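Local coordinates for protein pectate lyase (Bacillus subtilis, PDB 5AMV) that cleaves polygalacturonate by calcium-dependent beta-elimination, giving oligosaccharides with unsaturated galacturonosyl groups at their non-reducing ends, at residues A[283-288]-A[312-317]; A[330-335]-A[355-360]; A[334-339]-A[361-366]. All coordinates share one frame; numbering follows the deposited sequence. Where two conformers were deposited one is given.

Contact 1: residues A[283-288]-A[312-317]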
loop_
_atom_site.group_PDB
_atom_site.type_symbol
_atom_site.label_atom_id
_atom_site.label_comp_id
_atom_site.label_asym_id
_atom_site.label_seq_id
_atom_site.Cartn_x
_atom_site.Cartn_y
_atom_site.Cartn_z
ATOM N N VAL A 283 -5.451 9.932 3.681
ATOM C CA VAL A 283 -4.431 10.924 3.356
ATOM C C VAL A 283 -4.270 11.933 4.480
ATOM O O VAL A 283 -5.249 12.375 5.052
ATOM C CB VAL A 283 -4.840 11.702 2.060
ATOM C CG1 VAL A 283 -3.823 12.821 1.689
ATOM C CG2 VAL A 283 -4.991 10.713 0.850
ATOM N N ARG A 284 -3.026 12.249 4.803
ATOM C CA ARG A 284 -2.713 13.482 5.534
ATOM C C ARG A 284 -1.900 14.365 4.590
ATOM O O ARG A 284 -1.066 13.857 3.848
ATOM C CB ARG A 284 -1.908 13.192 6.799
ATOM C CG ARG A 284 -2.620 12.389 7.863
ATOM C CD ARG A 284 -1.580 11.982 8.911
ATOM N NE ARG A 284 -2.195 11.345 10.076
ATOM C CZ ARG A 284 -2.345 10.035 10.226
ATOM N NH1 ARG A 284 -1.906 9.173 9.306
ATOM N NH2 ARG A 284 -2.910 9.565 11.332
ATOM N N PHE A 285 -2.182 15.674 4.606
ATOM C CA PHE A 285 -1.323 16.693 3.943
ATOM C C PHE A 285 -1.296 16.752 2.435
ATOM O O PHE A 285 -1.284 17.839 1.858
ATOM C CB PHE A 285 0.131 16.649 4.467
ATOM C CG PHE A 285 0.235 16.945 5.952
ATOM C CD1 PHE A 285 0.014 18.247 6.429
ATOM C CD2 PHE A 285 0.487 15.921 6.867
ATOM C CE1 PHE A 285 0.069 18.519 7.823
ATOM C CE2 PHE A 285 0.541 16.175 8.272
ATOM C CZ PHE A 285 0.329 17.505 8.737
ATOM N N GLY A 286 -1.271 15.603 1.766
ATOM C CA GLY A 286 -0.934 15.610 0.372
ATOM C C GLY A 286 -1.989 16.062 -0.609
ATOM O O GLY A 286 -3.204 15.954 -0.375
ATOM N N GLN A 287 -1.486 16.567 -1.731
ATOM C CA GLN A 287 -2.300 16.872 -2.907
ATOM C C GLN A 287 -2.408 15.589 -3.709
ATOM O O GLN A 287 -1.512 15.263 -4.504
ATOM C CB GLN A 287 -1.610 17.975 -3.721
ATOM C CG GLN A 287 -1.649 19.341 -3.004
ATOM C CD GLN A 287 -0.817 20.393 -3.747
ATOM O OE1 GLN A 287 -0.472 20.221 -4.923
ATOM N NE2 GLN A 287 -0.553 21.533 -3.071
ATOM N N VAL A 288 -3.525 14.866 -3.476
ATOM C CA VAL A 288 -3.669 13.513 -4.023
ATOM C C VAL A 288 -4.794 13.540 -5.034
ATOM O O VAL A 288 -5.937 13.851 -4.693
ATOM C CB VAL A 288 -3.922 12.506 -2.903
ATOM C CG1 VAL A 288 -4.073 11.082 -3.490
ATOM C CG2 VAL A 288 -2.804 12.569 -1.870
ATOM N N ILE A 312 -10.317 11.268 4.978
ATOM C CA ILE A 312 -9.984 12.700 4.953
ATOM C C ILE A 312 -9.230 13.045 6.227
ATOM O O ILE A 312 -9.845 13.352 7.265
ATOM C CB ILE A 312 -11.278 13.564 4.825
ATOM C CG1 ILE A 312 -12.228 13.007 3.744
ATOM C CG2 ILE A 312 -10.919 15.024 4.541
ATOM C CD1 ILE A 312 -11.587 12.700 2.374
ATOM N N GLY A 313 -7.903 12.933 6.169
ATOM C CA GLY A 313 -7.007 13.128 7.327
ATOM C C GLY A 313 -6.603 14.596 7.452
ATOM O O GLY A 313 -6.929 15.402 6.573
ATOM N N LYS A 314 -5.808 14.894 8.498
ATOM C CA LYS A 314 -5.332 16.272 8.735
ATOM C C LYS A 314 -4.731 16.941 7.498
ATOM O O LYS A 314 -3.790 16.412 6.881
ATOM C CB LYS A 314 -4.310 16.275 9.842
ATOM C CG LYS A 314 -3.699 17.668 10.087
ATOM C CD LYS A 314 -2.768 17.539 11.266
ATOM C CE LYS A 314 -2.189 18.918 11.629
ATOM N NZ LYS A 314 -1.181 18.708 12.701
ATOM N N SER A 315 -5.295 18.097 7.136
ATOM C CA SER A 315 -4.800 18.941 6.046
ATOM C C SER A 315 -4.748 18.196 4.688
ATOM O O SER A 315 -4.028 18.599 3.765
ATOM C CB SER A 315 -3.425 19.505 6.441
ATOM O OG SER A 315 -2.992 20.507 5.521
ATOM N N SER A 316 -5.494 17.094 4.558
ATOM C CA SER A 316 -5.517 16.391 3.285
ATOM C C SER A 316 -6.101 17.226 2.168
ATOM O O SER A 316 -6.967 18.105 2.399
ATOM C CB SER A 316 -6.270 15.045 3.365
ATOM O OG SER A 316 -7.591 15.215 3.829
ATOM N N LYS A 317 -5.630 16.987 0.954
ATOM C CA LYS A 317 -6.119 17.719 -0.184
ATOM C C LYS A 317 -6.471 16.778 -1.330
ATOM O O LYS A 317 -5.908 16.862 -2.412
ATOM C CB LYS A 317 -5.098 18.791 -0.588
ATOM C CG LYS A 317 -4.957 19.879 0.471
ATOM C CD LYS A 317 -3.804 20.832 0.157
ATOM C CE LYS A 317 -3.851 22.060 1.162
ATOM N NZ LYS A 317 -3.861 21.682 2.585
HETATM O O HOH W 1 -1.511 20.231 3.319
#
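Phe285, Gly286 and Val288 are tied to Lys314 and Lys317 through backbone hydrogen bonds. Phe285 N donates to Lys314 O at 2.9 Å. Lys317 N donates to Gly286 O at 3.0 Å. A longer bond joins Val288 N to Lys317 O at 3.3 Å; Trp371 NE1 uses the same oxygen. The bond from Gly313 N to Val283 O is bent and weak. The two segments belong to successive coils of the parallel beta-helix of polysaccharide lyase family 1.

The type II turn 313-316 has its own clasp. Ser316 OG sits between its backbone N and carbonyl carbon (chi1 57°), and from there it reaches back to Gly313 O at 2.8 Å. Gly313 O also accepts from Ser316 N.

Side-chain packing is centred on the Phe285 ring. A polar atom, Lys314 O, stands over the centre of one face, 4.1 Å above the ring plane. Phe285 CD1 meets Ser315 CB at 3.7 Å, obliquely. The Lys314 chain runs alongside the ring, pointing the same way. With an alanine in place of Phe285, a gap would probably open over the turn, leaving Lys314 O without the ring and the Lys314 chain freer to move. Elsewhere, Val283 CG1 packs on Ser316 CB at 3.7 Å.

Asp255 holds both segments: its carboxylate forms a salt bridge with Arg284 NE, close to a bound galacturonic acid, and its backbone O accepts from Lys314 NZ. Water 1 links Phe285 O, Ser315 OG and Lys317 NZ. A bend at the end of the Lys317 chain (chi4 54°) turns NZ to this water, at 2.9 Å. The chemistry implies a turn held to the preceding coil mainly by main-chain bonds, with one water passing between the Lys317 ammonium and the Phe285 carbonyl.

Contact 2: residues A[330-335]-A[355-360]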
loop_
_atom_site.group_PDB
_atom_site.type_symbol
_atom_site.label_atom_id
_atom_site.label_comp_id
_atom_site.label_asym_id
_atom_site.label_seq_id
_atom_site.Cartn_x
_atom_site.Cartn_y
_atom_site.Cartn_z
ATOM N N LEU A 330 -25.097 1.443 1.064
ATOM C CA LEU A 330 -24.288 2.524 1.636
ATOM C C LEU A 330 -24.924 3.889 1.379
ATOM O O LEU A 330 -25.500 4.134 0.316
ATOM C CB LEU A 330 -22.863 2.482 1.029
ATOM C CG LEU A 330 -21.784 3.206 1.830
ATOM C CD1 LEU A 330 -21.384 2.466 3.079
ATOM C CD2 LEU A 330 -20.585 3.458 0.938
ATOM N N SER A 331 -24.838 4.765 2.374
ATOM C CA SER A 331 -25.154 6.180 2.183
ATOM C C SER A 331 -24.001 6.971 1.546
ATOM O O SER A 331 -22.816 6.615 1.703
ATOM C CB SER A 331 -25.538 6.801 3.525
ATOM O OG SER A 331 -24.372 6.918 4.347
ATOM N N ALA A 332 -24.339 8.045 0.836
ATOM C CA ALA A 332 -23.341 8.966 0.288
ATOM C C ALA A 332 -22.307 9.408 1.330
ATOM O O ALA A 332 -21.108 9.445 1.026
ATOM C CB ALA A 332 -24.009 10.189 -0.361
ATOM N N ALA A 333 -22.748 9.721 2.554
ATOM C CA ALA A 333 -21.800 10.244 3.547
ATOM C C ALA A 333 -20.731 9.197 3.912
ATOM O O ALA A 333 -19.567 9.542 4.180
ATOM C CB ALA A 333 -22.561 10.750 4.828
ATOM N N LYS A 334 -21.140 7.921 3.943
ATOM C CA LYS A 334 -20.307 6.842 4.480
ATOM C C LYS A 334 -19.293 6.328 3.468
ATOM O O LYS A 334 -18.486 5.427 3.786
ATOM C CB LYS A 334 -21.175 5.689 4.989
ATOM C CG LYS A 334 -21.997 6.053 6.258
ATOM C CD LYS A 334 -21.152 6.646 7.361
ATOM C CE LYS A 334 -20.367 5.565 8.142
ATOM N NZ LYS A 334 -19.186 6.153 8.895
ATOM N N THR A 335 -19.319 6.914 2.273
ATOM C CA THR A 335 -18.273 6.618 1.286
ATOM C C THR A 335 -16.896 7.072 1.777
ATOM O O THR A 335 -15.839 6.566 1.315
ATOM C CB THR A 335 -18.537 7.289 -0.069
ATOM O OG1 THR A 335 -18.618 8.710 0.108
ATOM C CG2 THR A 335 -19.812 6.737 -0.724
ATOM N N THR A 355 -25.809 5.964 -8.537
ATOM C CA THR A 355 -26.407 7.277 -8.288
ATOM C C THR A 355 -25.304 8.327 -8.227
ATOM O O THR A 355 -24.325 8.137 -7.505
ATOM C CB THR A 355 -27.130 7.256 -6.968
ATOM O OG1 THR A 355 -28.210 6.332 -7.051
ATOM C CG2 THR A 355 -27.670 8.598 -6.599
ATOM N N GLN A 356 -25.467 9.434 -8.962
ATOM C CA GLN A 356 -24.536 10.584 -8.808
ATOM C C GLN A 356 -24.656 11.182 -7.393
ATOM O O GLN A 356 -25.737 11.570 -6.944
ATOM C CB GLN A 356 -24.803 11.696 -9.825
ATOM C CG GLN A 356 -24.856 11.276 -11.275
ATOM C CD GLN A 356 -25.105 12.492 -12.220
ATOM O OE1 GLN A 356 -26.230 12.984 -12.363
ATOM N NE2 GLN A 356 -24.033 12.965 -12.858
ATOM N N ILE A 357 -23.535 11.273 -6.686
ATOM C CA ILE A 357 -23.554 11.792 -5.326
ATOM C C ILE A 357 -22.451 12.823 -5.210
ATOM O O ILE A 357 -21.607 12.926 -6.098
ATOM C CB ILE A 357 -23.341 10.704 -4.213
ATOM C CG1 ILE A 357 -22.005 9.981 -4.378
ATOM C CG2 ILE A 357 -24.503 9.681 -4.250
ATOM C CD1 ILE A 357 -21.487 9.366 -3.069
ATOM N N ASN A 358 -22.480 13.554 -4.100
ATOM C CA ASN A 358 -21.348 14.418 -3.766
ATOM C C ASN A 358 -20.920 14.106 -2.365
ATOM O O ASN A 358 -21.537 14.493 -1.364
ATOM C CB ASN A 358 -21.590 15.920 -3.924
ATOM C CG ASN A 358 -20.272 16.690 -3.929
ATOM O OD1 ASN A 358 -19.689 16.954 -2.872
ATOM N ND2 ASN A 358 -19.755 16.965 -5.133
ATOM N N ALA A 359 -19.818 13.371 -2.290
ATOM C CA ALA A 359 -19.339 12.867 -0.999
ATOM C C ALA A 359 -18.929 13.971 -0.030
ATOM O O ALA A 359 -19.180 13.903 1.176
ATOM C CB ALA A 359 -18.122 11.921 -1.246
ATOM N N SER A 360 -18.241 14.962 -0.583
ATOM C CA SER A 360 -17.763 16.089 0.201
ATOM C C SER A 360 -18.954 16.840 0.838
ATOM O O SER A 360 -18.996 17.018 2.041
ATOM C CB SER A 360 -17.024 17.036 -0.730
ATOM O OG SER A 360 -16.479 18.083 0.012
#
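Ile357 and Ala332 bury the most surface here, largely against each other. The methyl of Ala332 points at Ile357, and its CB lies 3.8 Å from Ile357 CD1. Ile357 CB and CG2 come almost as near to the same methyl. The small alanine thus rests against the branched base of the isoleucine as well as its end. Ile357 CG1 is placed between the backbone N and the carbonyl carbon (chi1 59°), and this carries CD1 across toward residues 332-335.

There CD1 also meets Thr335. The two side chains reach toward each other tip to tip, with Thr335 CG2 3.9 Å from Ile357 CD1. Leu352, on strand 351-352, touches both of them.

The first segment ends in a short 3-10 turn, 333-335. The second leaves strand 355-356 and enters the short, weakly bonded helix 359-362, with Asn358 as its N-cap: Asn358 OD1 accepts from Ala361 N. Asp347 adds to this helix start through bonds to the backbone N atoms of Ala359 and Ser360. The contact therefore sets a 3-10 turn against the beginning of a small helix, in the part of the chain after strand 317-326 of the beta-helix.

Ala359 supplies the last part of the contact. Its CB lies 3.5 Å from Thr335 OG1. That hydroxyl is already engaged within its own turn. Thr335 OG1 donates to Ala332 O at 2.8 Å, nearly along the C=O axis (C=O...OG1 angle 162°). The bond fixes the rotation of the threonine, keeping CG2 on Ile357 while OG1 lies beside the Ala359 methyl.

Contact 3: residues A[334-339]-A[361-366]. With ADA (alpha-D-galactopyranuronic acid), chain B.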
loop_
_atom_site.group_PDB
_atom_site.type_symbol
_atom_site.label_atom_id
_atom_site.label_comp_id
_atom_site.label_asym_id
_atom_site.label_seq_id
_atom_site.Cartn_x
_atom_site.Cartn_y
_atom_site.Cartn_z
ATOM N N LYS A 334 -21.140 7.921 3.943
ATOM C CA LYS A 334 -20.307 6.842 4.480
ATOM C C LYS A 334 -19.293 6.328 3.468
ATOM O O LYS A 334 -18.486 5.427 3.786
ATOM C CB LYS A 334 -21.175 5.689 4.989
ATOM C CG LYS A 334 -21.997 6.053 6.258
ATOM C CD LYS A 334 -21.152 6.646 7.361
ATOM C CE LYS A 334 -20.367 5.565 8.142
ATOM N NZ LYS A 334 -19.186 6.153 8.895
ATOM N N THR A 335 -19.319 6.914 2.273
ATOM C CA THR A 335 -18.273 6.618 1.286
ATOM C C THR A 335 -16.896 7.072 1.777
ATOM O O THR A 335 -15.839 6.566 1.315
ATOM C CB THR A 335 -18.537 7.289 -0.069
ATOM O OG1 THR A 335 -18.618 8.710 0.108
ATOM C CG2 THR A 335 -19.812 6.737 -0.724
ATOM N N ILE A 336 -16.875 8.051 2.675
ATOM C CA ILE A 336 -15.595 8.559 3.223
ATOM C C ILE A 336 -15.603 8.518 4.746
ATOM O O ILE A 336 -16.671 8.298 5.385
ATOM C CB ILE A 336 -15.268 9.993 2.699
ATOM C CG1 ILE A 336 -16.134 11.035 3.458
ATOM C CG2 ILE A 336 -15.436 10.021 1.164
ATOM C CD1 ILE A 336 -15.923 12.474 3.006
ATOM N N SER A 337 -14.416 8.689 5.341
ATOM C CA SER A 337 -14.312 8.865 6.783
ATOM C C SER A 337 -13.489 10.138 7.010
ATOM O O SER A 337 -12.430 10.311 6.422
ATOM C CB SER A 337 -13.641 7.670 7.457
ATOM O OG SER A 337 -13.667 7.806 8.890
ATOM N N VAL A 338 -14.027 11.037 7.839
ATOM C CA VAL A 338 -13.401 12.331 8.171
ATOM C C VAL A 338 -12.726 12.267 9.540
ATOM O O VAL A 338 -13.336 11.870 10.552
ATOM C CB VAL A 338 -14.450 13.478 8.141
ATOM C CG1 VAL A 338 -13.703 14.793 8.344
ATOM C CG2 VAL A 338 -15.212 13.496 6.786
ATOM N N PHE A 339 -11.442 12.607 9.566
ATOM C CA PHE A 339 -10.660 12.607 10.813
ATOM C C PHE A 339 -10.382 14.065 11.231
ATOM O O PHE A 339 -10.560 14.974 10.432
ATOM C CB PHE A 339 -9.367 11.817 10.592
ATOM C CG PHE A 339 -9.609 10.400 10.148
ATOM C CD1 PHE A 339 -9.980 9.427 11.084
ATOM C CD2 PHE A 339 -9.552 10.046 8.784
ATOM C CE1 PHE A 339 -10.252 8.092 10.711
ATOM C CE2 PHE A 339 -9.818 8.710 8.389
ATOM C CZ PHE A 339 -10.171 7.721 9.353
ATOM N N ALA A 361 -19.938 17.165 0.005
ATOM C CA ALA A 361 -21.096 17.932 0.425
ATOM C C ALA A 361 -21.888 17.136 1.458
ATOM O O ALA A 361 -22.408 17.699 2.423
ATOM C CB ALA A 361 -21.963 18.239 -0.777
ATOM N N ALA A 362 -21.967 15.819 1.252
ATOM C CA ALA A 362 -22.705 14.916 2.155
ATOM C C ALA A 362 -22.112 14.883 3.560
ATOM O O ALA A 362 -22.768 14.469 4.549
ATOM C CB ALA A 362 -22.788 13.497 1.541
ATOM N N ASN A 363 -20.850 15.330 3.656
ATOM C CA ASN A 363 -20.139 15.342 4.921
ATOM C C ASN A 363 -19.888 16.760 5.439
ATOM O O ASN A 363 -19.193 16.940 6.422
ATOM C CB ASN A 363 -18.802 14.597 4.785
ATOM C CG ASN A 363 -18.985 13.094 4.858
ATOM O OD1 ASN A 363 -18.970 12.536 5.948
ATOM N ND2 ASN A 363 -19.172 12.443 3.710
ATOM N N GLY A 364 -20.475 17.731 4.748
ATOM C CA GLY A 364 -20.367 19.143 5.107
ATOM C C GLY A 364 -18.949 19.694 5.025
ATOM O O GLY A 364 -18.605 20.597 5.770
ATOM N N LEU A 365 -18.111 19.125 4.156
ATOM C CA LEU A 365 -16.712 19.570 4.059
ATOM C C LEU A 365 -16.634 20.734 3.079
ATOM O O LEU A 365 -17.606 20.990 2.356
ATOM C CB LEU A 365 -15.829 18.419 3.534
ATOM C CG LEU A 365 -15.729 17.221 4.471
ATOM C CD1 LEU A 365 -15.029 16.073 3.757
ATOM C CD2 LEU A 365 -14.993 17.573 5.778
ATOM N N SER A 366 -15.494 21.436 3.068
ATOM C CA SER A 366 -15.223 22.418 2.029
ATOM C C SER A 366 -15.045 21.718 0.681
ATOM O O SER A 366 -14.416 20.632 0.593
ATOM C CB SER A 366 -13.975 23.241 2.364
ATOM O OG SER A 366 -13.558 23.963 1.231
HETATM C C1 ADA B . -7.983 2.694 12.570
HETATM C C2 ADA B . -6.940 2.613 13.698
HETATM C C3 ADA B . -7.002 3.870 14.570
HETATM C C4 ADA B . -6.792 5.125 13.739
HETATM C C5 ADA B . -7.845 5.169 12.638
HETATM C C6 ADA B . -7.456 6.276 11.683
HETATM O O2 ADA B . -7.299 1.503 14.533
HETATM O O3 ADA B . -5.967 3.824 15.563
HETATM O O4 ADA B . -5.489 5.039 13.126
HETATM O O5 ADA B . -7.851 3.932 11.868
HETATM O O6B ADA B . -7.271 5.953 10.478
HETATM O O6A ADA B . -7.299 7.467 12.106
HETATM O O HOH W 2 -18.357 10.064 6.858
#
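Asn363 ND2, which packs on Ile336, donates to two backbone carbonyls, Ala359 O and Ala333 O. The first lies in the helix just before it and the second in the turn before strand 336-338. The amide oxygen is used as well. Asn363 OD1 is 2.7 Å from water 2, which also bonds Ile336 O at 2.9 Å. The amide is therefore held at both ends and its rotation is fixed.

Ile336 comes at this amide from the opposite direction. Its CD1 lies 3.3 Å from Asn363 ND2, and CG1 is almost as close. Ile336 CG1 lies between the backbone N and the carbonyl carbon (chi1 77°), and the chain then runs straight on to bring CD1 to both Asn363 and Leu365. Ile336 CD1 meets Leu365 CD1 at 3.8 Å.

Val338 points the same way from the strand and meets Leu365 tip to tip. Val338 CG2 is 4.0 Å from Leu365 CD1, and its other methyl faces Leu365 CD2. Leu365 N bonds Ser360 O and Gly364 N bonds Ala361 O, the two bonds of a Schellman motif ending helix 359-362. Gly364 is its C-prime residue, and the positive phi (64°) favours glycine.

Phe339, at the end of the strand segment, belongs to the glycan pocket. Phe339 CE1 lies 3.3 Å from O6A of the galacturonic acid, which approaches the ring obliquely. Arg282 forms a cation-pi pair with this ring and bonds the same sugar, as do Arg279, the probable catalytic residue, and Asp173.

Ile336, Val338 and Leu365 thus pack beside an amide whose nitrogen and oxygen both have partners. Packing and amide bonds together fasten the helix end to strand 336-338, which leads into the substrate pocket.

Overall arrangement
Contact 1 comes first along the chain. Contacts 2 and 3 follow and overlap, sharing Lys334 and Thr335 as well as helix 359-362. Their centres are about 8 Å apart. Contact 1 lies about 13 Å from contact 3 and about 19 Å from contact 2, centre to centre. Contacts 1 and 3 meet on one parallel sheet, where strand 310-312 pairs with the outermost strand, 336-338. Ile312 N there bonds Ser337 O, and Ile312 O accepts from Phe339 N. Contact 1 thus joins successive coils of the beta-helix. Contacts 2 and 3 set helix 359-362 and its end against strand 336-338 and the turn before it, and contact 3 reaches the glycan-binding groove through Phe339.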